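Local coordinates for protein mediator of RNA polymerase II transcription subunit 18 (Schizosaccharomyces pombe, PDB 3C0T) that acts as a subunit of the Mediator complex, the coactivator that relays signals from gene-specific regulators to the RNA polymerase II transcription machinery, at residues A[121-126]-A[144-149]. Residues are numbered along the deposited sequence; the frame is centred on the assembly and turned at random.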
# COMPACT_ATOMS: atom_id res chain seq x y z
N SER A 121 11.16 0.41 12.81
CA SER A 121 10.44 1.67 12.93
C SER A 121 8.99 1.39 13.34
O SER A 121 8.58 1.70 14.46
CB SER A 121 10.46 2.43 11.61
OG SER A 121 9.65 3.59 11.69
N HIS A 122 8.23 0.80 12.43
CA HIS A 122 6.83 0.47 12.69
C HIS A 122 6.36 -0.69 11.82
O HIS A 122 7.06 -1.13 10.91
CB HIS A 122 5.94 1.69 12.43
CG HIS A 122 6.08 2.25 11.05
ND1 HIS A 122 7.24 2.87 10.61
CD2 HIS A 122 5.22 2.29 10.01
CE1 HIS A 122 7.08 3.27 9.36
NE2 HIS A 122 5.86 2.93 8.97
N GLU A 123 5.16 -1.18 12.12
CA GLU A 123 4.59 -2.28 11.36
C GLU A 123 3.08 -2.14 11.30
O GLU A 123 2.46 -1.50 12.15
CB GLU A 123 4.95 -3.62 11.99
CG GLU A 123 4.38 -3.81 13.40
CD GLU A 123 4.68 -5.19 13.95
OE1 GLU A 123 5.72 -5.76 13.59
OE2 GLU A 123 3.87 -5.71 14.75
N TYR A 124 2.48 -2.75 10.28
CA TYR A 124 1.04 -2.72 10.13
C TYR A 124 0.59 -3.83 9.20
O TYR A 124 1.40 -4.53 8.60
CB TYR A 124 0.55 -1.35 9.60
CG TYR A 124 1.23 -0.89 8.34
CD1 TYR A 124 2.46 -0.23 8.40
CD2 TYR A 124 0.68 -1.15 7.08
CE1 TYR A 124 3.12 0.16 7.24
CE2 TYR A 124 1.33 -0.76 5.91
CZ TYR A 124 2.55 -0.10 6.00
OH TYR A 124 3.20 0.30 4.85
N ILE A 125 -0.72 -3.98 9.11
CA ILE A 125 -1.32 -5.01 8.29
C ILE A 125 -2.24 -4.37 7.25
O ILE A 125 -2.93 -3.40 7.55
CB ILE A 125 -2.11 -5.99 9.18
CG1 ILE A 125 -1.13 -6.88 9.95
CG2 ILE A 125 -3.08 -6.82 8.33
CD1 ILE A 125 -1.78 -7.79 10.97
N ILE A 126 -2.22 -4.91 6.04
CA ILE A 126 -3.08 -4.40 4.98
C ILE A 126 -4.12 -5.47 4.66
O ILE A 126 -3.79 -6.63 4.37
CB ILE A 126 -2.32 -4.07 3.66
CG1 ILE A 126 -1.34 -2.91 3.88
CG2 ILE A 126 -3.32 -3.68 2.57
CD1 ILE A 126 -1.99 -1.65 4.44
N LEU A 144 -4.51 -2.00 9.13
CA LEU A 144 -4.76 -2.48 10.48
C LEU A 144 -3.52 -2.55 11.36
O LEU A 144 -2.40 -2.37 10.90
CB LEU A 144 -5.42 -3.85 10.40
CG LEU A 144 -6.94 -3.95 10.15
CD1 LEU A 144 -7.54 -2.61 9.73
CD2 LEU A 144 -7.20 -5.02 9.09
N ILE A 145 -3.75 -2.83 12.64
CA ILE A 145 -2.69 -2.93 13.64
C ILE A 145 -2.78 -4.28 14.34
O ILE A 145 -3.84 -4.66 14.82
CB ILE A 145 -2.85 -1.81 14.72
CG1 ILE A 145 -2.85 -0.43 14.05
CG2 ILE A 145 -1.72 -1.89 15.74
CD1 ILE A 145 -1.59 -0.15 13.27
N PRO A 146 -1.66 -5.02 14.39
CA PRO A 146 -1.64 -6.34 15.05
C PRO A 146 -2.03 -6.19 16.52
O PRO A 146 -1.76 -5.16 17.15
CB PRO A 146 -0.18 -6.77 14.91
CG PRO A 146 0.31 -6.02 13.73
CD PRO A 146 -0.33 -4.67 13.88
N SER A 147 -2.68 -7.21 17.08
CA SER A 147 -3.06 -7.14 18.48
C SER A 147 -1.84 -7.44 19.36
O SER A 147 -1.85 -7.24 20.57
CB SER A 147 -4.21 -8.12 18.78
OG SER A 147 -3.96 -9.39 18.20
N GLN A 148 -0.77 -7.90 18.71
CA GLN A 148 0.50 -8.22 19.37
C GLN A 148 1.60 -8.02 18.33
O GLN A 148 1.47 -8.48 17.19
CB GLN A 148 0.50 -9.68 19.83
CG GLN A 148 1.22 -9.94 21.14
CD GLN A 148 0.38 -9.55 22.35
OE1 GLN A 148 -0.03 -8.39 22.50
NE2 GLN A 148 0.11 -10.52 23.22
N GLN A 149 2.68 -7.33 18.69
CA GLN A 149 3.74 -7.08 17.72
C GLN A 149 4.22 -8.34 17.00
O GLN A 149 4.50 -9.36 17.62
CB GLN A 149 4.92 -6.38 18.40
CG GLN A 149 6.05 -6.05 17.43
CD GLN A 149 7.01 -5.00 17.96
OE1 GLN A 149 6.63 -3.85 18.18
NE2 GLN A 149 8.26 -5.40 18.17
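I125 and L144 form an antiparallel hydrogen-bonded pair, established by two nearly straight backbone bonds: I125 N to L144 O at 2.9 Å (N-H...O 170°) and L144 N to I125 O at 2.6 Å. Beyond this pair the pairing does not continue; the axes of the short strand segments pass 4.7 Å apart, with their N-to-C directions 119° apart, far from antiparallel, and segment 144-149 diverges from strand 121-126 toward Q149.

Apolar packing gathers on the face carrying E123 and I125. CB of I125 lies 4.1 Å from CB of L144, while I125 CG1, anti to its own carbonyl carbon (chi1 -73°), carries CD1 alongside the proline ring, 3.9 Å from P146 CG. F156 of strand 156-158 touches both I125 and L144. Y124 turns its ring to the other face, nearly parallel to that of W36, and touches here through CB, 4.4 Å from I145 CD1.

The charged side chain of E123 packs against carbon atoms of P146 and Q149; extended beyond CG, it crosses the side chain of Q149 at about a right angle. OE2 sits 3.3 Å from Q149 CA and 3.7 Å from P146 CG, both van der Waals contacts. Both carboxylate oxygens have hydrogen-bond partners just beyond the segments, with R150 NE in a salt bridge to OE1. Replacing E123 by an alanine removes the carboxylate, and R150 would probably lose this salt-bridge partner, with a gap opening beside P146 and Q149.

The arrangement is the open end of the beta hairpin of strands 118-133 and 136-146, part of the antiparallel sheet that forms the beta barrel of the Med18 family.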